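Local coordinates for putative aminopeptidase (PDB 5NTH), which probably acts as a manganese-dependent M17 leucyl aminopeptidase, removing amino-terminal residues from peptides, at residues Y115-C128 / G146-P160. Sequence-based numbering, arbitrary orientation.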
loop_
_atom_site.group_PDB
_atom_site.type_symbol
_atom_site.label_atom_id
_atom_site.label_comp_id
_atom_site.label_asym_id
_atom_site.label_seq_id
_atom_site.Cartn_x
_atom_site.Cartn_y
_atom_site.Cartn_z
ATOM N N TYR A 115 35.809 -10.765 22.887
ATOM C CA TYR A 115 36.871 -9.864 22.445
ATOM C C TYR A 115 36.328 -8.565 21.841
ATOM O O TYR A 115 37.100 -7.666 21.580
ATOM C CB TYR A 115 37.740 -10.562 21.394
ATOM C CG TYR A 115 38.110 -11.986 21.745
ATOM C CD1 TYR A 115 38.576 -12.315 23.032
ATOM C CD2 TYR A 115 37.985 -13.004 20.809
ATOM C CE1 TYR A 115 38.905 -13.616 23.370
ATOM C CE2 TYR A 115 38.300 -14.322 21.141
ATOM C CZ TYR A 115 38.774 -14.630 22.420
ATOM O OH TYR A 115 39.093 -15.938 22.743
ATOM N N ARG A 116 35.014 -8.486 21.609
ATOM C CA ARG A 116 34.338 -7.333 21.009
ATOM C C ARG A 116 34.900 -6.941 19.684
ATOM O O ARG A 116 35.236 -5.799 19.469
ATOM C CB ARG A 116 34.268 -6.130 21.960
ATOM C CG ARG A 116 33.244 -6.307 23.083
ATOM C CD ARG A 116 31.829 -6.510 22.530
ATOM N NE ARG A 116 30.914 -5.611 23.208
ATOM C CZ ARG A 116 30.249 -4.616 22.633
ATOM N NH1 ARG A 116 30.339 -4.382 21.328
ATOM N NH2 ARG A 116 29.476 -3.835 23.388
ATOM N N ALA A 117 34.948 -7.913 18.782
ATOM C CA ALA A 117 35.367 -7.711 17.392
ATOM C C ALA A 117 34.528 -6.704 16.603
ATOM O O ALA A 117 34.986 -6.190 15.588
ATOM C CB ALA A 117 35.374 -9.043 16.669
ATOM N N ASP A 118 33.311 -6.455 17.047
ATOM C CA ASP A 118 32.471 -5.437 16.429
ATOM C C ASP A 118 33.005 -4.027 16.636
ATOM O O ASP A 118 33.063 -3.232 15.711
ATOM C CB ASP A 118 30.990 -5.524 16.892
ATOM C CG ASP A 118 30.826 -5.809 18.383
ATOM O OD1 ASP A 118 31.770 -5.590 19.177
ATOM O OD2 ASP A 118 29.741 -6.286 18.765
ATOM N N SER A 119 33.367 -3.722 17.864
ATOM C CA SER A 119 33.922 -2.428 18.186
ATOM C C SER A 119 35.295 -2.226 17.542
ATOM O O SER A 119 35.639 -1.132 17.121
ATOM C CB SER A 119 33.983 -2.289 19.694
ATOM O OG SER A 119 32.665 -2.343 20.212
ATOM N N MET A 120 36.059 -3.305 17.442
ATOM C CA MET A 120 37.365 -3.273 16.781
ATOM C C MET A 120 37.202 -2.863 15.339
ATOM O O MET A 120 37.922 -2.017 14.857
ATOM C CB MET A 120 38.046 -4.643 16.812
ATOM C CG MET A 120 38.563 -5.070 18.168
ATOM S SD MET A 120 39.570 -6.589 18.120
ATOM C CE MET A 120 40.060 -6.617 19.851
ATOM N N SER A 121 36.249 -3.490 14.666
ATOM C CA SER A 121 35.897 -3.124 13.300
ATOM C C SER A 121 35.412 -1.665 13.164
ATOM O O SER A 121 35.844 -0.961 12.248
ATOM C CB SER A 121 34.885 -4.127 12.742
ATOM O OG SER A 121 35.583 -5.255 12.233
ATOM N N GLU A 122 34.542 -1.211 14.059
ATOM C CA GLU A 122 34.093 0.181 14.020
ATOM C C GLU A 122 35.266 1.115 14.227
ATOM O O GLU A 122 35.336 2.158 13.599
ATOM C CB GLU A 122 33.009 0.490 15.059
ATOM C CG GLU A 122 31.625 -0.083 14.729
ATOM C CD GLU A 122 30.564 0.141 15.825
ATOM O OE1 GLU A 122 30.843 0.844 16.834
ATOM O OE2 GLU A 122 29.436 -0.388 15.667
ATOM N N ALA A 123 36.192 0.743 15.098
ATOM C CA ALA A 123 37.290 1.617 15.436
ATOM C C ALA A 123 38.336 1.662 14.325
ATOM O O ALA A 123 38.854 2.753 13.988
ATOM C CB ALA A 123 37.917 1.168 16.724
ATOM N N VAL A 124 38.653 0.496 13.757
ATOM C CA VAL A 124 39.514 0.429 12.579
ATOM C C VAL A 124 38.962 1.310 11.454
ATOM O O VAL A 124 39.644 2.204 10.982
ATOM C CB VAL A 124 39.723 -1.019 12.099
ATOM C CG1 VAL A 124 40.338 -1.075 10.706
ATOM C CG2 VAL A 124 40.634 -1.752 13.072
ATOM N N ALA A 125 37.713 1.091 11.077
ATOM C CA ALA A 125 37.108 1.754 9.932
ATOM C C ALA A 125 37.230 3.239 9.991
ATOM O O ALA A 125 37.461 3.868 8.978
ATOM C CB ALA A 125 35.633 1.392 9.844
ATOM N N ALA A 126 37.032 3.779 11.185
ATOM C CA ALA A 126 37.096 5.200 11.418
ATOM C C ALA A 126 38.541 5.748 11.377
ATOM O O ALA A 126 38.751 6.923 11.147
ATOM C CB ALA A 126 36.446 5.531 12.751
ATOM N N ALA A 127 39.537 4.914 11.609
ATOM C CA ALA A 127 40.932 5.339 11.522
ATOM C C ALA A 127 41.453 5.302 10.098
ATOM O O ALA A 127 42.398 6.032 9.749
ATOM C CB ALA A 127 41.798 4.454 12.401
ATOM N N CYS A 128 40.860 4.458 9.262
ATOM C CA CYS A 128 41.357 4.324 7.900
ATOM C C CYS A 128 40.977 5.551 7.065
ATOM O O CYS A 128 41.572 5.780 6.005
ATOM C CB CYS A 128 40.851 3.041 7.234
ATOM S SG CYS A 128 41.332 1.519 8.068
ATOM N N GLY A 146 44.217 -16.164 22.058
ATOM C CA GLY A 146 42.926 -16.785 21.740
ATOM C C GLY A 146 42.031 -15.917 20.868
ATOM O O GLY A 146 41.121 -16.418 20.216
ATOM N N SER A 147 42.312 -14.620 20.847
ATOM C CA SER A 147 41.586 -13.670 20.045
ATOM C C SER A 147 42.149 -13.428 18.611
ATOM O O SER A 147 41.552 -12.703 17.809
ATOM C CB SER A 147 41.457 -12.378 20.844
ATOM O OG SER A 147 42.692 -11.693 20.999
ATOM N N GLU A 148 43.229 -14.102 18.237
ATOM C CA GLU A 148 43.865 -13.858 16.934
ATOM C C GLU A 148 42.940 -13.929 15.713
ATOM O O GLU A 148 43.015 -13.061 14.842
ATOM C CB GLU A 148 45.064 -14.775 16.707
ATOM C CG GLU A 148 46.234 -14.534 17.662
ATOM C CD GLU A 148 46.167 -15.349 18.949
ATOM O OE1 GLU A 148 45.664 -16.514 18.947
ATOM O OE2 GLU A 148 46.619 -14.815 19.982
ATOM N N THR A 149 42.079 -14.935 15.627
ATOM C CA THR A 149 41.242 -15.059 14.416
ATOM C C THR A 149 40.157 -13.971 14.367
ATOM O O THR A 149 39.877 -13.444 13.310
ATOM C CB THR A 149 40.642 -16.464 14.230
ATOM O OG1 THR A 149 39.848 -16.781 15.363
ATOM C CG2 THR A 149 41.735 -17.506 14.102
ATOM N N ALA A 150 39.581 -13.622 15.508
ATOM C CA ALA A 150 38.628 -12.527 15.604
ATOM C C ALA A 150 39.252 -11.171 15.248
ATOM O O ALA A 150 38.659 -10.357 14.534
ATOM C CB ALA A 150 38.034 -12.484 16.995
ATOM N N VAL A 151 40.456 -10.933 15.732
ATOM C CA VAL A 151 41.220 -9.782 15.316
ATOM C C VAL A 151 41.530 -9.850 13.819
ATOM O O VAL A 151 41.304 -8.882 13.112
ATOM C CB VAL A 151 42.530 -9.637 16.125
ATOM C CG1 VAL A 151 43.339 -8.421 15.662
ATOM C CG2 VAL A 151 42.217 -9.474 17.600
ATOM N N ALA A 152 42.045 -10.948 13.301
ATOM C CA ALA A 152 42.371 -10.926 11.882
ATOM C C ALA A 152 41.121 -10.577 11.045
ATOM O O ALA A 152 41.180 -9.710 10.146
ATOM C CB ALA A 152 42.970 -12.233 11.438
ATOM N N ASN A 153 40.002 -11.241 11.377
ATOM C CA ASN A 153 38.696 -10.946 10.794
ATOM C C ASN A 153 38.245 -9.488 10.993
ATOM O O ASN A 153 37.958 -8.830 10.014
ATOM C CB ASN A 153 37.642 -11.911 11.353
ATOM C CG ASN A 153 36.259 -11.788 10.668
ATOM O OD1 ASN A 153 36.135 -11.293 9.567
ATOM N ND2 ASN A 153 35.224 -12.273 11.332
ATOM N N ALA A 154 38.206 -9.010 12.241
ATOM C CA ALA A 154 37.716 -7.652 12.610
ATOM C C ALA A 154 38.431 -6.518 11.900
ATOM O O ALA A 154 37.843 -5.451 11.612
ATOM C CB ALA A 154 37.827 -7.434 14.105
ATOM N N VAL A 155 39.702 -6.745 11.630
ATOM C CA VAL A 155 40.496 -5.749 10.977
ATOM C C VAL A 155 40.371 -5.846 9.498
ATOM O O VAL A 155 40.175 -4.838 8.845
ATOM C CB VAL A 155 41.973 -5.898 11.347
ATOM C CG1 VAL A 155 42.831 -4.936 10.535
ATOM C CG2 VAL A 155 42.161 -5.627 12.835
ATOM N N ALA A 156 40.529 -7.046 8.966
ATOM C CA ALA A 156 40.429 -7.299 7.513
ATOM C C ALA A 156 39.162 -6.729 6.914
ATOM O O ALA A 156 39.182 -6.079 5.871
ATOM C CB ALA A 156 40.462 -8.789 7.232
ATOM N N ARG A 157 38.059 -6.955 7.621
ATOM C CA ARG A 157 36.740 -6.630 7.112
ATOM C C ARG A 157 36.463 -5.161 7.279
ATOM O O ARG A 157 35.459 -4.696 6.739
ATOM C CB ARG A 157 35.643 -7.444 7.826
ATOM C CG ARG A 157 35.338 -6.962 9.232
ATOM C CD ARG A 157 34.229 -7.767 9.881
ATOM N NE ARG A 157 34.042 -7.362 11.277
ATOM C CZ ARG A 157 33.399 -8.055 12.222
ATOM N NH1 ARG A 157 32.837 -9.224 11.932
ATOM N NH2 ARG A 157 33.307 -7.571 13.474
ATOM N N ALA A 158 37.302 -4.454 8.051
ATOM C CA ALA A 158 37.093 -3.037 8.354
ATOM C C ALA A 158 37.955 -2.100 7.502
ATOM O O ALA A 158 37.884 -0.885 7.638
ATOM C CB ALA A 158 37.299 -2.773 9.832
ATOM N N ALA A 159 38.724 -2.670 6.593
ATOM C CA ALA A 159 39.571 -1.885 5.732
ATOM C C ALA A 159 38.720 -1.270 4.670
ATOM O O ALA A 159 37.677 -1.807 4.345
ATOM C CB ALA A 159 40.620 -2.772 5.080
ATOM N N PRO A 160 39.191 -0.175 4.077
ATOM C CA PRO A 160 38.482 0.337 2.895
ATOM C C PRO A 160 38.366 -0.736 1.815
ATOM O O PRO A 160 39.331 -1.457 1.564
ATOM C CB PRO A 160 39.346 1.537 2.410
ATOM C CG PRO A 160 40.438 1.719 3.421
ATOM C CD PRO A 160 40.502 0.476 4.288
#
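Helices 117-127 and 148-156 run in roughly the same direction, their axes crossing at -37° and closing to 8.2 Å, and the backbones come nearest where the CA atoms of Ser121 and Ala154 lie 4.9 Å apart. Small residues allow this approach: the methyl of Ala154 sits among Ala117, the CB of Met120 and Ser121, while that of Ala158 presses on the carbonyl O of Ser121 and on CG1 of Val124. Val124 is turned with CG1 anti to its backbone N (chi1 167°), which brings this branch to Ala158, while CG2 faces CG2 of Val155, the two side chains crossing at about a right angle. In sequence, strand 137-142 separates the two helices, which belong to the macro-like N-terminal domain, far from the manganese site. Both helices pack on one face of the mixed sheet of this N-terminal domain: Met120 and Val151, which touch through SD and CG2, also rest on Val141, and Val124 and Val155 on Leu181.

Arg157 reaches back along helix 117-127 with an extended chain from CG to NE. Its NE donates to Ser121 OG at 2.8 Å, nearly straight (161°) and close to the guanidinium plane, and its NH2 makes a weak, bent bond to Ala117 O. Ser121 OG is modelled 2.4 Å from Ala154 O, a doubtful length; as a donor there, the hydroxyl would link arginine to helix backbone. NH1 is held by Gly453 O, tying the pair to the catalytic domain. At the N-terminal ends, Ser147 lays its CB over the centre of the Tyr115 ring, 3.4 Å from the centroid, while Ala150 CB approaches the ring edge; Tyr115 OH is hydrogen-bonded to NE2 of Gln451.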